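Local structure of AtxE2 (Asticcacaulis excentricus, 5TXE) at residues S549-M561 against T577-F591. The protein hydrolyses the isopeptide bond of the threaded lasso peptides astexin-2 and astexin-3, converting them to linear peptides. The protein carries 1 engineered substitution. Sequence-based numbering, arbitrary orientation.
Sequences SSCCTDSFTASVM and TDQADDGPFWAATSF
Trp586 lies flat against the backbone that enters helix 555-560: Ser555 N sits 3.6 Å above the indole plane, over its centre, and Ser555 CB makes a CH-pi contact with the five-membered ring, 21° off its normal. Trp586 CH2, at the far end of the indole, meets Ala558 CB at 3.6 Å. On the opposite indole face Phe585 comes edge-on (T-shaped), its CD2 over the centre, so the indole lies between this ring edge and the start of the helix. Replacing this indole with an alanine side chain is likely to open a gap between Phe585 and the Asp554-Ser555 backbone, and to leave Ala558 CB without its aromatic partner.

Polar bonds flank this packing. Ser555 N donates to Asp581 OD1 over 3.1 Å, nearly straight at 171° but from above the carboxylate plane. Ser590 OG, swung anti to its own backbone N (chi1 159°), reaches Asp581 OD2 on the syn side at 2.7 Å, which should limit rotation of that carboxylate. Thr589 OG1 donates to Thr553 O at 2.7 Å, above the carbonyl plane, while a water bridges Thr553 N and Thr589 O. The same water sits over one face of the Phe591 ring, which Cys551 SG, disulfide-bonded to Cys552, meets obliquely in a sulfur-aromatic contact, 3.5 Å from Phe591 CD2.

In the second shell, Asp554 OD1 takes bonds from Thr557 N and OG1, fixing the helix N-cap, and His534 holds Thr553 OG1. Segment 549-561 follows strand 545-548 of the alpha/beta-hydrolase sheet, and 577-591 links helices 563-570 and 591-594. Ala558 packs on the bound peptide beside Asn562, which binds astexin-3, so the helix side borders the substrate site of a prolyl oligopeptidase-family catalytic domain.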
ATOM      1  N   SER A 549       5.842  -4.905 -13.228  1.00 22.51           N
ATOM      2  CA  SER A 549       4.752  -4.013 -13.613  1.00 27.87           C
ATOM      3  C   SER A 549       5.261  -2.730 -14.274  1.00 27.56           C
ATOM      4  O   SER A 549       4.490  -1.998 -14.872  1.00 33.58           O
ATOM      5  CB  SER A 549       3.984  -3.603 -12.401  1.00 27.72           C
ATOM      6  OG  SER A 549       4.793  -2.724 -11.633  1.00 32.89           O
ATOM      7  N   SER A 550       6.539  -2.467 -14.168  1.00 25.53           N
ATOM      8  CA  SER A 550       7.115  -1.307 -14.786  1.00 28.91           C
ATOM      9  C   SER A 550       8.581  -1.521 -15.180  1.00 29.97           C
ATOM     10  O   SER A 550       9.246  -2.448 -14.728  1.00 28.42           O
ATOM     11  CB  SER A 550       7.044  -0.108 -13.852  1.00 29.07           C
ATOM     12  OG  SER A 550       7.813  -0.346 -12.676  1.00 27.99           O
ATOM     13  N   CYS A 551       9.049  -0.639 -16.049  1.00 31.40           N
ATOM     14  CA  CYS A 551      10.409  -0.579 -16.486  1.00 29.43           C
ATOM     15  C   CYS A 551      10.607   0.900 -16.948  1.00 31.99           C
ATOM     16  O   CYS A 551       9.638   1.558 -17.367  1.00 31.33           O
ATOM     17  CB  CYS A 551      10.620  -1.610 -17.594  1.00 33.29           C
ATOM     18  SG  CYS A 551      12.345  -2.115 -17.817  1.00 41.37           S
ATOM     19  N   CYS A 552      11.792   1.485 -16.786  1.00 30.87           N
ATOM     20  CA  CYS A 552      13.030   0.783 -16.349  1.00 32.29           C
ATOM     21  C   CYS A 552      13.738   1.556 -15.277  1.00 29.55           C
ATOM     22  O   CYS A 552      13.402   2.716 -14.966  1.00 33.30           O
ATOM     23  CB  CYS A 552      13.968   0.643 -17.549  1.00 32.03           C
ATOM     24  SG  CYS A 552      13.289  -0.486 -18.799  1.00 36.34           S
ATOM     25  N   THR A 553      14.736   0.931 -14.685  1.00 26.37           N
ATOM     26  CA  THR A 553      15.575   1.653 -13.741  1.00 28.21           C
ATOM     27  C   THR A 553      16.789   2.173 -14.477  1.00 26.56           C
ATOM     28  O   THR A 553      17.841   1.467 -14.546  1.00 27.42           O
ATOM     29  CB  THR A 553      15.959   0.738 -12.564  1.00 29.17           C
ATOM     30  OG1 THR A 553      14.776   0.126 -12.030  1.00 29.52           O
ATOM     31  CG2 THR A 553      16.684   1.546 -11.534  1.00 29.65           C
ATOM     32  N   ASP A 554      16.637   3.344 -15.090  1.00 25.03           N
ATOM     33  CA  ASP A 554      17.631   3.872 -16.047  1.00 27.13           C
ATOM     34  C   ASP A 554      17.517   5.360 -16.115  1.00 28.60           C
ATOM     35  O   ASP A 554      16.558   5.919 -15.545  1.00 26.87           O
ATOM     36  CB  ASP A 554      17.551   3.188 -17.433  1.00 29.38           C
ATOM     37  CG  ASP A 554      16.255   3.500 -18.251  1.00 30.00           C
ATOM     38  OD1 ASP A 554      15.307   4.158 -17.746  1.00 27.80           O
ATOM     39  OD2 ASP A 554      16.180   3.023 -19.434  1.00 29.52           O
ATOM     40  N   SER A 555      18.492   6.024 -16.736  1.00 29.21           N
ATOM     41  CA  SER A 555      18.466   7.485 -16.807  1.00 29.94           C
ATOM     42  C   SER A 555      17.278   7.978 -17.598  1.00 28.64           C
ATOM     43  O   SER A 555      16.702   9.023 -17.270  1.00 25.90           O
ATOM     44  CB  SER A 555      19.748   8.107 -17.409  1.00 30.86           C
ATOM     45  OG  SER A 555      19.945   7.600 -18.703  1.00 39.12           O
ATOM     46  N   PHE A 556      16.888   7.234 -18.627  1.00 29.05           N
ATOM     47  CA  PHE A 556      15.789   7.688 -19.438  1.00 26.48           C
ATOM     48  C   PHE A 556      14.543   7.854 -18.566  1.00 29.08           C
ATOM     49  O   PHE A 556      13.905   8.921 -18.512  1.00 26.81           O
ATOM     50  CB  PHE A 556      15.518   6.728 -20.548  1.00 24.29           C
ATOM     51  CG  PHE A 556      14.323   7.138 -21.365  1.00 25.01           C
ATOM     52  CD1 PHE A 556      14.395   8.198 -22.198  1.00 23.78           C
ATOM     53  CD2 PHE A 556      13.134   6.464 -21.264  1.00 25.07           C
ATOM     54  CE1 PHE A 556      13.302   8.594 -22.953  1.00 27.27           C
ATOM     55  CE2 PHE A 556      12.027   6.854 -21.994  1.00 27.76           C
ATOM     56  CZ  PHE A 556      12.114   7.931 -22.876  1.00 24.71           C
ATOM     57  N   THR A 557      14.250   6.819 -17.810  1.00 25.43           N
ATOM     58  CA  THR A 557      13.071   6.859 -16.961  1.00 26.57           C
ATOM     59  C   THR A 557      13.230   7.874 -15.827  1.00 26.29           C
ATOM     60  O   THR A 557      12.325   8.659 -15.554  1.00 26.53           O
ATOM     61  CB  THR A 557      12.735   5.452 -16.385  1.00 24.42           C
ATOM     62  OG1 THR A 557      12.545   4.508 -17.446  1.00 22.72           O
ATOM     63  CG2 THR A 557      11.527   5.497 -15.595  1.00 24.25           C
ATOM     64  N   ALA A 558      14.389   7.887 -15.175  1.00 24.85           N
ATOM     65  CA  ALA A 558      14.557   8.673 -13.948  1.00 23.77           C
ATOM     66  C   ALA A 558      14.860  10.153 -14.192  1.00 25.46           C
ATOM     67  O   ALA A 558      14.560  11.021 -13.353  1.00 26.98           O
ATOM     68  CB  ALA A 558      15.659   8.040 -13.143  1.00 27.48           C
ATOM     69  N   SER A 559      15.527  10.452 -15.301  1.00 26.89           N
ATOM     70  CA  SER A 559      15.928  11.820 -15.604  1.00 30.26           C
ATOM     71  C   SER A 559      14.955  12.334 -16.674  1.00 31.94           C
ATOM     72  O   SER A 559      14.143  13.218 -16.401  1.00 38.08           O
ATOM     73  CB  SER A 559      17.353  11.875 -16.124  1.00 34.64           C
ATOM     74  OG  SER A 559      17.631  13.160 -16.642  1.00 44.30           O
ATOM     75  N   VAL A 560      14.966  11.727 -17.856  1.00 27.42           N
ATOM     76  CA  VAL A 560      14.234  12.311 -18.999  1.00 26.85           C
ATOM     77  C   VAL A 560      12.695  12.333 -18.756  1.00 28.03           C
ATOM     78  O   VAL A 560      12.090  13.386 -18.803  1.00 29.93           O
ATOM     79  CB  VAL A 560      14.596  11.648 -20.294  1.00 25.63           C
ATOM     80  CG1 VAL A 560      13.872  12.312 -21.472  1.00 29.17           C
ATOM     81  CG2 VAL A 560      16.106  11.704 -20.564  1.00 26.82           C
ATOM     82  N   MET A 561      12.103  11.197 -18.421  1.00 26.14           N
ATOM     83  CA  MET A 561      10.689  11.061 -18.349  1.00 25.84           C
ATOM     84  C   MET A 561      10.057  11.655 -17.114  1.00 27.30           C
ATOM     85  O   MET A 561       8.836  11.820 -17.052  1.00 26.78           O
ATOM     86  CB  MET A 561      10.297   9.591 -18.508  1.00 26.39           C
ATOM     87  CG  MET A 561      10.550   9.082 -19.934  1.00 32.54           C
ATOM     88  SD  MET A 561       9.962  10.120 -21.298  1.00 38.52           S
ATOM     89  CE  MET A 561       8.297   9.946 -20.801  1.00 37.69           C
ATOM     90  N   THR A 577      20.573  11.200 -11.387  1.00 32.02           N
ATOM     91  CA  THR A 577      19.895  11.682 -12.588  1.00 32.14           C
ATOM     92  C   THR A 577      20.719  12.686 -13.405  1.00 32.28           C
ATOM     93  O   THR A 577      20.394  12.985 -14.547  1.00 32.66           O
ATOM     94  CB  THR A 577      18.603  12.325 -12.217  1.00 31.05           C
ATOM     95  OG1 THR A 577      18.847  13.338 -11.228  1.00 32.38           O
ATOM     96  CG2 THR A 577      17.661  11.259 -11.634  1.00 32.54           C
ATOM     97  N   ASP A 578      21.830  13.140 -12.859  1.00 28.15           N
ATOM     98  CA  ASP A 578      22.790  13.923 -13.649  1.00 34.95           C
ATOM     99  C   ASP A 578      23.774  13.046 -14.467  1.00 37.52           C
ATOM    100  O   ASP A 578      24.530  13.558 -15.263  1.00 33.28           O
ATOM    101  CB  ASP A 578      23.559  14.886 -12.769  1.00 38.59           C
ATOM    102  CG  ASP A 578      24.307  14.181 -11.597  1.00 45.95           C
ATOM    103  OD1 ASP A 578      24.060  12.984 -11.278  1.00 45.09           O
ATOM    104  OD2 ASP A 578      25.137  14.869 -10.964  1.00 61.45           O
ATOM    105  N   GLN A 579      23.760  11.728 -14.269  1.00 35.59           N
ATOM    106  CA  GLN A 579      24.500  10.829 -15.179  1.00 31.64           C
ATOM    107  C   GLN A 579      23.575  10.348 -16.318  1.00 31.29           C
ATOM    108  O   GLN A 579      22.417   9.951 -16.096  1.00 28.76           O
ATOM    109  CB  GLN A 579      25.074   9.635 -14.408  1.00 31.26           C
ATOM    110  CG  GLN A 579      26.211   9.959 -13.434  1.00 32.25           C
ATOM    111  CD  GLN A 579      26.650   8.709 -12.686  1.00 31.06           C
ATOM    112  OE1 GLN A 579      26.661   7.599 -13.235  1.00 31.24           O
ATOM    113  NE2 GLN A 579      26.924   8.867 -11.412  1.00 34.13           N
ATOM    114  N   ALA A 580      24.114  10.393 -17.527  1.00 28.78           N
ATOM    115  CA  ALA A 580      23.540   9.745 -18.678  1.00 35.20           C
ATOM    116  C   ALA A 580      23.557   8.221 -18.481  1.00 31.91           C
ATOM    117  O   ALA A 580      24.136   7.690 -17.512  1.00 31.12           O
ATOM    118  CB  ALA A 580      24.331  10.125 -19.932  1.00 39.22           C
ATOM    119  N   ASP A 581      22.940   7.513 -19.412  1.00 31.08           N
ATOM    120  CA  ASP A 581      22.716   6.118 -19.176  1.00 32.25           C
ATOM    121  C   ASP A 581      23.939   5.242 -19.189  1.00 33.06           C
ATOM    122  O   ASP A 581      23.873   4.109 -18.695  1.00 33.73           O
ATOM    123  CB  ASP A 581      21.749   5.512 -20.177  1.00 33.75           C
ATOM    124  CG  ASP A 581      20.965   4.368 -19.559  1.00 36.19           C
ATOM    125  OD1 ASP A 581      20.647   4.408 -18.304  1.00 32.82           O
ATOM    126  OD2 ASP A 581      20.759   3.412 -20.299  1.00 36.13           O
ATOM    127  N   ASP A 582      25.013   5.725 -19.810  1.00 34.81           N
ATOM    128  CA  ASP A 582      26.299   4.991 -19.870  1.00 38.33           C
ATOM    129  C   ASP A 582      27.202   5.380 -18.653  1.00 37.87           C
ATOM    130  O   ASP A 582      28.362   5.027 -18.602  1.00 32.92           O
ATOM    131  CB  ASP A 582      27.030   5.236 -21.208  1.00 36.33           C
ATOM    132  CG  ASP A 582      27.400   6.733 -21.431  1.00 39.82           C
ATOM    133  OD1 ASP A 582      27.133   7.591 -20.571  1.00 36.69           O
ATOM    134  OD2 ASP A 582      27.973   7.052 -22.476  1.00 49.50           O
ATOM    135  N   GLY A 583      26.633   6.096 -17.686  1.00 32.51           N
ATOM    136  CA  GLY A 583      27.373   6.459 -16.496  1.00 32.98           C
ATOM    137  C   GLY A 583      27.437   5.285 -15.518  1.00 33.13           C
ATOM    138  O   GLY A 583      26.692   4.286 -15.652  1.00 31.73           O
ATOM    139  N   PRO A 584      28.349   5.378 -14.551  1.00 31.11           N
ATOM    140  CA  PRO A 584      28.615   4.230 -13.675  1.00 33.25           C
ATOM    141  C   PRO A 584      27.402   3.776 -12.825  1.00 30.43           C
ATOM    142  O   PRO A 584      27.226   2.592 -12.611  1.00 30.49           O
ATOM    143  CB  PRO A 584      29.737   4.722 -12.778  1.00 31.69           C
ATOM    144  CG  PRO A 584      29.677   6.225 -12.878  1.00 34.73           C
ATOM    145  CD  PRO A 584      29.233   6.516 -14.274  1.00 31.29           C
ATOM    146  N   PHE A 585      26.592   4.714 -12.345  1.00 29.22           N
ATOM    147  CA  PHE A 585      25.472   4.378 -11.471  1.00 29.16           C
ATOM    148  C   PHE A 585      24.464   3.490 -12.193  1.00 26.43           C
ATOM    149  O   PHE A 585      24.052   2.518 -11.669  1.00 33.69           O
ATOM    150  CB  PHE A 585      24.876   5.680 -10.973  1.00 31.75           C
ATOM    151  CG  PHE A 585      23.671   5.509 -10.133  1.00 34.26           C
ATOM    152  CD1 PHE A 585      23.783   5.129  -8.803  1.00 33.03           C
ATOM    153  CD2 PHE A 585      22.401   5.738 -10.674  1.00 34.64           C
ATOM    154  CE1 PHE A 585      22.645   4.957  -8.024  1.00 33.50           C
ATOM    155  CE2 PHE A 585      21.264   5.573  -9.905  1.00 30.26           C
ATOM    156  CZ  PHE A 585      21.378   5.166  -8.592  1.00 34.07           C
ATOM    157  N   TRP A 586      24.172   3.769 -13.446  1.00 27.11           N
ATOM    158  CA  TRP A 586      23.153   3.057 -14.202  1.00 24.05           C
ATOM    159  C   TRP A 586      23.582   1.690 -14.743  1.00 25.01           C
ATOM    160  O   TRP A 586      22.747   0.873 -15.129  1.00 26.12           O
ATOM    161  CB  TRP A 586      22.675   3.994 -15.334  1.00 27.79           C
ATOM    162  CG  TRP A 586      22.031   5.276 -14.792  1.00 29.63           C
ATOM    163  CD1 TRP A 586      22.491   6.584 -14.922  1.00 26.79           C
ATOM    164  CD2 TRP A 586      20.851   5.343 -13.989  1.00 27.41           C
ATOM    165  NE1 TRP A 586      21.652   7.438 -14.231  1.00 25.76           N
ATOM    166  CE2 TRP A 586      20.631   6.706 -13.672  1.00 27.83           C
ATOM    167  CE3 TRP A 586      19.961   4.387 -13.521  1.00 29.31           C
ATOM    168  CZ2 TRP A 586      19.558   7.119 -12.904  1.00 25.75           C
ATOM    169  CZ3 TRP A 586      18.893   4.783 -12.765  1.00 30.54           C
ATOM    170  CH2 TRP A 586      18.700   6.150 -12.448  1.00 27.95           C
ATOM    171  N   ALA A 587      24.873   1.399 -14.773  1.00 26.14           N
ATOM    172  CA  ALA A 587      25.352   0.122 -15.325  1.00 27.17           C
ATOM    173  C   ALA A 587      24.837  -1.093 -14.587  1.00 27.23           C
ATOM    174  O   ALA A 587      24.718  -2.190 -15.160  1.00 31.59           O
ATOM    175  CB  ALA A 587      26.870   0.108 -15.275  1.00 29.01           C
ATOM    176  N   ALA A 588      24.486  -0.917 -13.321  1.00 27.90           N
ATOM    177  CA  ALA A 588      23.967  -2.049 -12.549  1.00 28.15           C
ATOM    178  C   ALA A 588      22.519  -2.366 -12.820  1.00 30.92           C
ATOM    179  O   ALA A 588      22.049  -3.420 -12.389  1.00 27.52           O
ATOM    180  CB  ALA A 588      24.115  -1.723 -11.072  1.00 30.87           C
ATOM    181  N   THR A 589      21.782  -1.443 -13.464  1.00 28.85           N
ATOM    182  CA  THR A 589      20.326  -1.631 -13.646  1.00 30.15           C
ATOM    183  C   THR A 589      19.726  -1.322 -15.035  1.00 29.78           C
ATOM    184  O   THR A 589      18.644  -1.793 -15.300  1.00 30.66           O
ATOM    185  CB  THR A 589      19.500  -0.766 -12.678  1.00 31.36           C
ATOM    186  OG1 THR A 589      19.805   0.619 -12.904  1.00 33.17           O
ATOM    187  CG2 THR A 589      19.774  -1.115 -11.220  1.00 32.75           C
ATOM    188  N   SER A 590      20.416  -0.579 -15.897  1.00 28.54           N
ATOM    189  CA  SER A 590      19.857  -0.163 -17.168  1.00 29.52           C
ATOM    190  C   SER A 590      19.755  -1.332 -18.116  1.00 31.25           C
ATOM    191  O   SER A 590      20.753  -2.023 -18.374  1.00 28.73           O
ATOM    192  CB  SER A 590      20.659   0.947 -17.818  1.00 29.75           C
ATOM    193  OG  SER A 590      20.370   0.965 -19.208  1.00 35.15           O
ATOM    194  N   PHE A 591      18.545  -1.556 -18.631  1.00 27.47           N
ATOM    195  CA  PHE A 591      18.367  -2.562 -19.674  1.00 29.75           C
ATOM    196  C   PHE A 591      18.902  -2.129 -21.039  1.00 29.33           C
ATOM    197  O   PHE A 591      19.219  -2.975 -21.882  1.00 31.95           O
ATOM    198  CB  PHE A 591      16.899  -2.985 -19.810  1.00 31.99           C
ATOM    199  CG  PHE A 591      16.394  -3.846 -18.688  1.00 31.90           C
ATOM    200  CD1 PHE A 591      17.227  -4.346 -17.711  1.00 35.12           C
ATOM    201  CD2 PHE A 591      15.066  -4.164 -18.632  1.00 33.92           C
ATOM    202  CE1 PHE A 591      16.722  -5.174 -16.714  1.00 34.66           C
ATOM    203  CE2 PHE A 591      14.548  -4.946 -17.624  1.00 32.10           C
ATOM    204  CZ  PHE A 591      15.370  -5.462 -16.666  1.00 32.48           C
TER
HETATM  205  O   HOH W   1      15.943  -1.340 -15.924  1.00 29.43           O